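Local coordinates for protein putative TIM-barrel metal-dependent hydrolase (Mycobacterium avium subsp. paratuberculosis S397, PDB 4DZI) that probably catalyses a metal-dependent hydrolysis, as a TIM-barrel enzyme of the amidohydrolase family with a two-metal site that holds cadmium in this crystal, at residues Phe119-Phe124 / Leu191-Pro196; Gly127-Leu132 / Ile168-Asp173; Glu152-Asp157 / His161-Ala166. One frame throughout, in Å; residues are numbered along the deposited sequence.

In the fold
All three contacts belong to one amidohydrolase TIM barrel. Contact 1 lies in its middle, its centre about 4 Å from the centre of the chain, and the side chain of Leu121 comes to about 5 Å from a bound cadmium ion. Contact 2, about 11 Å from it centre to centre, joins on through the salt bridge from Arg195 NH1 to Glu130 OE1 (2.9 Å). Contact 3, about 12 Å from contact 1 centre to centre, brings in the neighbouring strand, with Met120 N lying 2.8 Å from Ile164 O in a probable hydrogen bond. The centres of contacts 2 and 3 lie about 21 Å apart; each has a side chain about 13 Å from a cadmium ion.

Contact 1: Phe119-Phe124 / Leu191-Pro196; sequences FMLPTF and LVLVRP
In Phe119, CG sits anti to the carbonyl carbon (chi1 -67°), while in Leu191 it is anti to the backbone N (chi1 174°); with these turns the aromatic ring and the leucine branch meet between the two segments. The contact is made by one methyl: Leu191 CD2 lies 3.5 Å from Phe119 CD2, with CE2 of the same ring next at 3.9 Å. The methyl comes to the ring obliquely, and the two side chains cross at about a right angle. Further along the segments Leu193 takes over. Its CD1 methyl points at the CD corner of the Pro122 ring, 3.4 Å away and tighter than usual for two carbons, with Pro122 CG at 4.0 Å. That methyl also lies 4.2 Å from Leu121 CD2, so Leu193 touches two consecutive residues.

No hydrogen bond joins the two segments, and their nearest CA atoms stay more than 8 Å apart. In this TIM barrel the contact fills part of the interior: strands 115-121 and 192-193 are not paired with each other, and buried side chains on them and just beside them meet across the gap. Strand 115-121 pairs instead with strand 9-15 and with strand 163-165, whose Ile164 packs against both Phe119 and Leu191.

Toward the C-terminal end of strand 115-121 the core gives way to the metal site. Leu121 packs on Asp13 and His230, both ligands of one cadmium ion. Just beyond the strand, Thr123 OG1 is hydrogen-bonded to NE2 of His359, a ligand of the other cadmium, so it is a second-shell partner there.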
loop_
_atom_site.group_PDB
_atom_site.type_symbol
_atom_site.label_atom_id
_atom_site.label_comp_id
_atom_site.label_asym_id
_atom_site.label_seq_id
_atom_site.Cartn_x
_atom_site.Cartn_y
_atom_site.Cartn_z
ATOM N N PHE C 119 -10.986 -2.589 26.957
ATOM C CA PHE C 119 -9.774 -1.776 26.705
ATOM C C PHE C 119 -10.311 -0.410 26.292
ATOM O O PHE C 119 -11.112 -0.329 25.379
ATOM C CB PHE C 119 -8.927 -2.357 25.573
ATOM C CG PHE C 119 -8.291 -3.695 25.878
ATOM C CD1 PHE C 119 -8.636 -4.451 26.997
ATOM C CD2 PHE C 119 -7.355 -4.209 24.992
ATOM C CE1 PHE C 119 -8.023 -5.688 27.225
ATOM C CE2 PHE C 119 -6.745 -5.428 25.210
ATOM C CZ PHE C 119 -7.072 -6.167 26.338
ATOM N N MET C 120 -9.910 0.647 26.990
ATOM C CA MET C 120 -10.477 1.987 26.752
ATOM C C MET C 120 -9.418 2.817 26.031
ATOM O O MET C 120 -8.304 3.020 26.548
ATOM C CB MET C 120 -10.886 2.667 28.071
ATOM C CG MET C 120 -12.189 2.116 28.654
ATOM S SD MET C 120 -13.676 2.452 27.655
ATOM C CE MET C 120 -13.676 4.227 27.741
ATOM N N LEU C 121 -9.757 3.254 24.816
ATOM C CA LEU C 121 -8.774 3.761 23.870
ATOM C C LEU C 121 -9.210 5.156 23.432
ATOM O O LEU C 121 -10.388 5.465 23.470
ATOM C CB LEU C 121 -8.707 2.820 22.637
ATOM C CG LEU C 121 -8.548 1.345 23.019
ATOM C CD1 LEU C 121 -8.521 0.475 21.780
ATOM C CD2 LEU C 121 -7.252 1.114 23.783
ATOM N N PRO C 122 -8.256 5.997 23.001
ATOM C CA PRO C 122 -8.554 7.380 22.702
ATOM C C PRO C 122 -9.341 7.554 21.410
ATOM O O PRO C 122 -9.397 6.651 20.553
ATOM C CB PRO C 122 -7.159 8.034 22.514
ATOM C CG PRO C 122 -6.156 7.012 22.920
ATOM C CD PRO C 122 -6.856 5.678 22.694
ATOM N N THR C 123 -9.945 8.734 21.277
ATOM C CA THR C 123 -10.592 9.132 20.037
ATOM C C THR C 123 -9.796 10.304 19.455
ATOM O O THR C 123 -9.013 10.128 18.510
ATOM C CB THR C 123 -12.101 9.436 20.238
ATOM O OG1 THR C 123 -12.735 8.238 20.739
ATOM C CG2 THR C 123 -12.741 9.825 18.891
ATOM N N PHE C 124 -9.951 11.484 20.041
ATOM C CA PHE C 124 -9.103 12.629 19.668
ATOM C C PHE C 124 -7.599 12.322 19.758
ATOM O O PHE C 124 -6.829 12.774 18.926
ATOM C CB PHE C 124 -9.463 13.819 20.576
ATOM C CG PHE C 124 -8.646 15.065 20.334
ATOM C CD1 PHE C 124 -8.915 15.904 19.261
ATOM C CD2 PHE C 124 -7.615 15.402 21.203
ATOM C CE1 PHE C 124 -8.159 17.048 19.044
ATOM C CE2 PHE C 124 -6.871 16.564 21.003
ATOM C CZ PHE C 124 -7.137 17.384 19.919
ATOM N N LEU C 191 -1.425 -2.226 29.089
ATOM C CA LEU C 191 -1.387 -2.152 27.605
ATOM C C LEU C 191 -0.926 -0.731 27.294
ATOM O O LEU C 191 -1.361 0.218 27.980
ATOM C CB LEU C 191 -2.789 -2.392 26.998
ATOM C CG LEU C 191 -2.954 -2.207 25.475
ATOM C CD1 LEU C 191 -2.128 -3.220 24.679
ATOM C CD2 LEU C 191 -4.422 -2.335 25.105
ATOM N N VAL C 192 -0.008 -0.554 26.334
ATOM C CA VAL C 192 0.348 0.806 25.927
ATOM C C VAL C 192 0.091 0.931 24.421
ATOM O O VAL C 192 0.221 -0.059 23.687
ATOM C CB VAL C 192 1.819 1.170 26.225
ATOM C CG1 VAL C 192 2.155 0.888 27.686
ATOM C CG2 VAL C 192 2.746 0.397 25.299
ATOM N N LEU C 193 -0.235 2.128 23.964
ATOM C CA LEU C 193 -0.455 2.337 22.526
ATOM C C LEU C 193 0.749 3.037 21.921
ATOM O O LEU C 193 1.173 4.077 22.411
ATOM C CB LEU C 193 -1.680 3.237 22.296
ATOM C CG LEU C 193 -2.948 2.657 22.894
ATOM C CD1 LEU C 193 -4.086 3.634 22.573
ATOM C CD2 LEU C 193 -3.254 1.274 22.333
ATOM N N VAL C 194 1.302 2.480 20.847
ATOM C CA VAL C 194 2.279 3.203 20.061
ATOM C C VAL C 194 1.623 3.417 18.709
ATOM O O VAL C 194 0.898 2.542 18.237
ATOM C CB VAL C 194 3.579 2.374 19.912
ATOM C CG1 VAL C 194 4.528 2.994 18.868
ATOM C CG2 VAL C 194 4.312 2.284 21.262
ATOM N N ARG C 195 1.823 4.595 18.132
ATOM C CA ARG C 195 1.122 4.897 16.900
ATOM C C ARG C 195 1.640 4.036 15.726
ATOM O O ARG C 195 2.840 3.906 15.544
ATOM C CB ARG C 195 1.262 6.374 16.576
ATOM C CG ARG C 195 0.399 6.788 15.378
ATOM C CD ARG C 195 0.369 8.307 15.200
ATOM N NE ARG C 195 1.731 8.818 15.028
ATOM C CZ ARG C 195 2.141 9.565 14.008
ATOM N NH1 ARG C 195 1.309 9.915 13.021
ATOM N NH2 ARG C 195 3.406 9.994 13.986
ATOM N N PRO C 196 0.728 3.477 14.916
ATOM C CA PRO C 196 1.186 2.653 13.761
ATOM C C PRO C 196 1.615 3.574 12.617
ATOM O O PRO C 196 0.871 3.794 11.672
ATOM C CB PRO C 196 -0.061 1.841 13.368
ATOM C CG PRO C 196 -1.224 2.649 13.909
ATOM C CD PRO C 196 -0.709 3.320 15.174
#

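Contact 2: Gly127-Leu132 / Ile168-Asp173; sequences GVEEAL and IVSLAD
Glu129 reaches across to Ile168 and Ser170, and the first segment leads up to it from Gly127, which comes just before the short helix 128-131. Val128 opens that helix. Then comes Glu129, whose CG lies anti to the carbonyl carbon (chi1 -66°) and whose chain runs extended beyond it (chi2 165°), carrying the carboxylate to the other segment. There Glu129 and Ile168 run alongside each other, pointing in opposite senses, with Glu129 OE1 3.7 Å from the Ile168 CG2 methyl. Glu129 OE2 lies 3.7 Å from Ser170 CB, but no direct hydrogen bond crosses the contact.

Two waters do that work, each donating to Glu129 OE2. The first is 2.7 Å from Glu129 OE2 and also donates to the backbone O of Val169. The second, likewise 2.7 Å from Glu129 OE2, is hydrogen-bonded to Ser170 OG at 2.6 Å. That hydroxyl is gripped again within its own segment, for Ser170 OG accepts from Ala172 N at 3.0 Å, closing an ST turn. The carboxylate oxygen thus takes two water bonds, which tie it to both the backbone and a side chain of the loop.

Next along the helix, Glu130 forms salt bridges with Lys133 and Arg195, and Ala131 and Leu132 pack on Ile49 as the chain leaves helical geometry.

Among its neighbours, the contact joins helix 128-131 to the loop between strand 163-165 and helix 174-186. Helix 136-153 touches both segments, Thr139 meeting Leu132 as well as Ser170, and Leu171 packs on helix 214-223, while Val169 is backbone-bonded to Leu193 of strand 192-193.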
loop_
_atom_site.group_PDB
_atom_site.type_symbol
_atom_site.label_atom_id
_atom_site.label_comp_id
_atom_site.label_asym_id
_atom_site.label_seq_id
_atom_site.Cartn_x
_atom_site.Cartn_y
_atom_site.Cartn_z
ATOM N N GLY C 127 -5.118 11.406 16.786
ATOM C CA GLY C 127 -4.677 12.362 15.743
ATOM C C GLY C 127 -3.577 13.322 16.161
ATOM O O GLY C 127 -3.074 14.074 15.321
ATOM N N VAL C 128 -3.242 13.360 17.452
ATOM C CA VAL C 128 -2.371 14.428 17.951
ATOM C C VAL C 128 -0.921 14.257 17.497
ATOM O O VAL C 128 -0.258 15.232 17.109
ATOM C CB VAL C 128 -2.496 14.584 19.472
ATOM C CG1 VAL C 128 -1.474 15.597 20.000
ATOM C CG2 VAL C 128 -3.914 15.035 19.825
ATOM N N GLU C 129 -0.410 13.033 17.535
ATOM C CA GLU C 129 1.000 12.839 17.223
ATOM C C GLU C 129 1.347 13.240 15.776
ATOM O O GLU C 129 2.432 13.794 15.547
ATOM C CB GLU C 129 1.431 11.417 17.480
ATOM C CG GLU C 129 1.366 11.069 18.948
ATOM C CD GLU C 129 1.438 9.572 19.139
ATOM O OE1 GLU C 129 0.388 8.857 19.071
ATOM O OE2 GLU C 129 2.581 9.108 19.353
ATOM N N GLU C 130 0.464 12.985 14.813
ATOM C CA GLU C 130 0.806 13.407 13.440
ATOM C C GLU C 130 0.931 14.930 13.403
ATOM O O GLU C 130 1.839 15.474 12.737
ATOM C CB GLU C 130 -0.248 12.911 12.442
ATOM C CG GLU C 130 -0.009 13.379 11.024
ATOM C CD GLU C 130 1.158 12.721 10.345
ATOM O OE1 GLU C 130 1.812 11.823 10.928
ATOM O OE2 GLU C 130 1.426 13.135 9.178
ATOM N N ALA C 131 0.031 15.619 14.132
ATOM C CA ALA C 131 0.008 17.095 14.179
ATOM C C ALA C 131 1.287 17.641 14.835
ATOM O O ALA C 131 1.691 18.780 14.568
ATOM C CB ALA C 131 -1.218 17.591 14.930
ATOM N N LEU C 132 1.883 16.857 15.721
ATOM C CA LEU C 132 3.075 17.307 16.458
ATOM C C LEU C 132 4.363 16.668 15.964
ATOM O O LEU C 132 5.394 16.736 16.643
ATOM C CB LEU C 132 2.898 17.076 17.982
ATOM C CG LEU C 132 1.832 17.962 18.613
ATOM C CD1 LEU C 132 1.638 17.511 20.053
ATOM C CD2 LEU C 132 2.243 19.435 18.526
ATOM N N ILE C 168 -0.556 6.445 25.908
ATOM C CA ILE C 168 0.215 6.508 24.650
ATOM C C ILE C 168 1.693 6.561 24.978
ATOM O O ILE C 168 2.095 7.267 25.907
ATOM C CB ILE C 168 -0.185 7.741 23.817
ATOM C CG1 ILE C 168 -1.653 7.637 23.379
ATOM C CG2 ILE C 168 0.723 7.872 22.585
ATOM C CD1 ILE C 168 -2.196 8.911 22.753
ATOM N N VAL C 169 2.513 5.831 24.221
ATOM C CA VAL C 169 3.974 6.008 24.289
ATOM C C VAL C 169 4.424 6.477 22.918
ATOM O O VAL C 169 4.141 5.801 21.917
ATOM C CB VAL C 169 4.708 4.726 24.667
ATOM C CG1 VAL C 169 6.215 4.933 24.572
ATOM C CG2 VAL C 169 4.308 4.342 26.092
ATOM N N SER C 170 5.044 7.658 22.863
ATOM C CA SER C 170 5.717 8.087 21.649
ATOM C C SER C 170 7.190 7.735 21.762
ATOM O O SER C 170 7.839 8.002 22.785
ATOM C CB SER C 170 5.604 9.595 21.426
ATOM O OG SER C 170 6.417 9.982 20.297
ATOM N N LEU C 171 7.732 7.174 20.690
ATOM C CA LEU C 171 9.159 6.900 20.617
ATOM C C LEU C 171 9.949 8.073 19.993
ATOM O O LEU C 171 11.132 7.882 19.664
ATOM C CB LEU C 171 9.403 5.652 19.769
ATOM C CG LEU C 171 8.904 4.369 20.424
ATOM C CD1 LEU C 171 8.885 3.193 19.466
ATOM C CD2 LEU C 171 9.778 4.079 21.625
ATOM N N ALA C 172 9.334 9.251 19.843
ATOM C CA ALA C 172 9.964 10.359 19.109
ATOM C C ALA C 172 11.293 10.759 19.734
ATOM O O ALA C 172 12.231 11.106 19.031
ATOM C CB ALA C 172 9.025 11.560 18.975
ATOM N N ASP C 173 11.354 10.736 21.061
ATOM C CA ASP C 173 12.634 10.918 21.778
ATOM C C ASP C 173 12.819 9.645 22.590
ATOM O O ASP C 173 12.110 9.441 23.595
ATOM C CB ASP C 173 12.504 12.128 22.697
ATOM C CG ASP C 173 13.719 12.325 23.625
ATOM O OD1 ASP C 173 14.403 11.353 23.986
ATOM O OD2 ASP C 173 13.952 13.481 24.015
HETATM O O HOH W 1 3.392 6.537 19.476
HETATM O O HOH W 2 4.760 10.303 18.272
#

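Contact 3: Glu152-Asp157 / His161-Ala166; sequences EDWGFD and HRIIAA
Asp157 and His161 form the polar end of this contact. His161 ND1 donates to Asp157 OD1 at 2.9 Å in a nearly straight bond (172° at the hydrogen), meeting the oxygen on its syn side and somewhat out of the carboxylate plane. The oxygen lies close to the plane of the imidazole, although the carboxylate and ring planes are 42° apart. A chi1 of 177° sets the Asp157 carboxylate opposite the backbone N and swings it over to the histidine. Its second oxygen, OD2, makes a salt bridge with Lys190, so two basic side chains share this carboxylate and would tend to keep it ionised. The Ile164 CD1 methyl lies alongside.

Deeper in, backbone atoms take over. Phe156 O accepts from Ala165 N at 3.0 Å, the donor standing above the carbonyl plane, and takes a second bond from a water that also donates to Ala165 O. Two CA-H...O contacts add to this, from Ile164 CA to Phe156 O and from Phe156 CA to Ala165 O. Another water bridges Gly155 O (2.7 Å) and Ile163 O (2.8 Å), although with further acceptors near it the two bonds may not both be made all the time.

The apolar side belongs to Trp154. Its CB rests 3.9 Å from Ala165 CB, and the six-membered part of the indole receives the Ile163 CD1 methyl at its edge, 3.8 Å from Trp154 CE3.

Strand 163-165 bonds along its other side to strand 115-121, through Ala118 and Met120. Helix 136-153 ends, Gly155 turns the chain with positive phi, and a short loop leads into the strand: an alpha-to-beta connection of the kind that links successive units of a TIM barrel.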
loop_
_atom_site.group_PDB
_atom_site.type_symbol
_atom_site.label_atom_id
_atom_site.label_comp_id
_atom_site.label_asym_id
_atom_site.label_seq_id
_atom_site.Cartn_x
_atom_site.Cartn_y
_atom_site.Cartn_z
ATOM N N GLU C 152 -6.105 9.931 35.513
ATOM C CA GLU C 152 -7.070 10.643 36.372
ATOM C C GLU C 152 -8.545 10.338 36.100
ATOM O O GLU C 152 -9.300 9.980 37.036
ATOM C CB GLU C 152 -6.794 12.138 36.285
ATOM C CG GLU C 152 -7.783 13.030 37.028
ATOM C CD GLU C 152 -7.250 14.447 37.114
ATOM O OE1 GLU C 152 -6.912 15.002 36.061
ATOM O OE2 GLU C 152 -7.130 15.003 38.221
ATOM N N ASP C 153 -8.990 10.454 34.839
ATOM C CA ASP C 153 -10.413 10.253 34.538
ATOM C C ASP C 153 -10.829 8.773 34.400
ATOM O O ASP C 153 -11.981 8.407 34.732
ATOM C CB ASP C 153 -10.863 11.022 33.280
ATOM C CG ASP C 153 -11.095 12.508 33.533
ATOM O OD1 ASP C 153 -10.652 13.038 34.583
ATOM O OD2 ASP C 153 -11.687 13.158 32.670
ATOM N N TRP C 154 -9.912 7.937 33.894
ATOM C CA TRP C 154 -10.202 6.534 33.561
ATOM C C TRP C 154 -9.408 5.552 34.397
ATOM O O TRP C 154 -9.991 4.567 34.876
ATOM C CB TRP C 154 -10.022 6.273 32.042
ATOM C CG TRP C 154 -11.133 6.953 31.275
ATOM C CD1 TRP C 154 -11.079 8.178 30.605
ATOM C CD2 TRP C 154 -12.514 6.499 31.136
ATOM N NE1 TRP C 154 -12.313 8.495 30.090
ATOM C CE2 TRP C 154 -13.210 7.524 30.365
ATOM C CE3 TRP C 154 -13.242 5.367 31.578
ATOM C CZ2 TRP C 154 -14.550 7.414 30.056
ATOM C CZ3 TRP C 154 -14.578 5.264 31.246
ATOM C CH2 TRP C 154 -15.234 6.267 30.516
ATOM N N GLY C 155 -8.128 5.827 34.613
ATOM C CA GLY C 155 -7.241 4.946 35.360
ATOM C C GLY C 155 -6.682 3.858 34.450
ATOM O O GLY C 155 -7.452 3.147 33.795
ATOM N N PHE C 156 -5.363 3.760 34.405
ATOM C CA PHE C 156 -4.750 2.731 33.581
ATOM C C PHE C 156 -5.287 1.335 33.929
ATOM O O PHE C 156 -5.585 0.517 33.029
ATOM C CB PHE C 156 -3.226 2.759 33.669
ATOM C CG PHE C 156 -2.599 4.081 33.325
ATOM C CD1 PHE C 156 -3.199 4.955 32.429
ATOM C CD2 PHE C 156 -1.364 4.423 33.870
ATOM C CE1 PHE C 156 -2.583 6.163 32.103
ATOM C CE2 PHE C 156 -0.739 5.631 33.539
ATOM C CZ PHE C 156 -1.355 6.505 32.662
ATOM N N ASP C 157 -5.433 1.039 35.237
ATOM C CA ASP C 157 -6.073 -0.212 35.627
ATOM C C ASP C 157 -6.433 -0.207 37.119
ATOM O O ASP C 157 -5.671 -0.694 37.970
ATOM C CB ASP C 157 -5.197 -1.422 35.263
ATOM C CG ASP C 157 -5.799 -2.750 35.734
ATOM O OD1 ASP C 157 -7.054 -2.883 35.833
ATOM O OD2 ASP C 157 -4.992 -3.665 36.012
ATOM N N HIS C 161 -10.520 -3.823 38.145
ATOM C CA HIS C 161 -10.107 -4.486 36.888
ATOM C C HIS C 161 -11.196 -4.557 35.835
ATOM O O HIS C 161 -11.291 -5.553 35.089
ATOM C CB HIS C 161 -9.482 -5.867 37.170
ATOM C CG HIS C 161 -8.248 -5.807 38.054
ATOM N ND1 HIS C 161 -7.230 -4.945 37.833
ATOM C CD2 HIS C 161 -7.899 -6.539 39.200
ATOM C CE1 HIS C 161 -6.288 -5.105 38.791
ATOM N NE2 HIS C 161 -6.704 -6.080 39.624
ATOM N N ARG C 162 -12.007 -3.503 35.733
ATOM C CA ARG C 162 -13.054 -3.437 34.717
ATOM C C ARG C 162 -12.526 -2.706 33.472
ATOM O O ARG C 162 -13.010 -2.941 32.368
ATOM C CB ARG C 162 -14.246 -2.629 35.232
ATOM C CG ARG C 162 -14.999 -3.212 36.438
ATOM C CD ARG C 162 -15.477 -4.647 36.190
ATOM N NE ARG C 162 -16.438 -4.796 35.087
ATOM C CZ ARG C 162 -17.731 -4.491 35.150
ATOM N NH1 ARG C 162 -18.248 -3.980 36.270
ATOM N NH2 ARG C 162 -18.525 -4.657 34.100
ATOM N N ILE C 163 -11.544 -1.829 33.658
ATOM C CA ILE C 163 -11.111 -0.987 32.527
ATOM C C ILE C 163 -9.610 -0.979 32.391
ATOM O O ILE C 163 -8.880 -0.692 33.336
ATOM C CB ILE C 163 -11.682 0.437 32.672
ATOM C CG1 ILE C 163 -13.183 0.398 32.373
ATOM C CG2 ILE C 163 -10.896 1.431 31.815
ATOM C CD1 ILE C 163 -13.908 1.711 32.549
ATOM N N ILE C 164 -9.129 -1.352 31.204
ATOM C CA ILE C 164 -7.707 -1.212 30.917
ATOM C C ILE C 164 -7.576 0.026 30.038
ATOM O O ILE C 164 -7.899 -0.049 28.854
ATOM C CB ILE C 164 -7.194 -2.456 30.151
ATOM C CG1 ILE C 164 -7.350 -3.713 31.015
ATOM C CG2 ILE C 164 -5.751 -2.256 29.701
ATOM C CD1 ILE C 164 -6.654 -3.584 32.341
ATOM N N ALA C 165 -7.199 1.170 30.611
ATOM C CA ALA C 165 -7.055 2.388 29.799
ATOM C C ALA C 165 -5.622 2.478 29.352
ATOM O O ALA C 165 -4.729 2.624 30.164
ATOM C CB ALA C 165 -7.470 3.636 30.602
ATOM N N ALA C 166 -5.406 2.415 28.038
ATOM C CA ALA C 166 -4.070 2.341 27.502
ATOM C C ALA C 166 -3.459 3.720 27.261
ATOM O O ALA C 166 -3.956 4.498 26.431
ATOM C CB ALA C 166 -4.123 1.551 26.185
HETATM O O HOH W 3 -9.173 1.454 35.102
HETATM O O HOH W 4 -3.512 0.080 31.190
#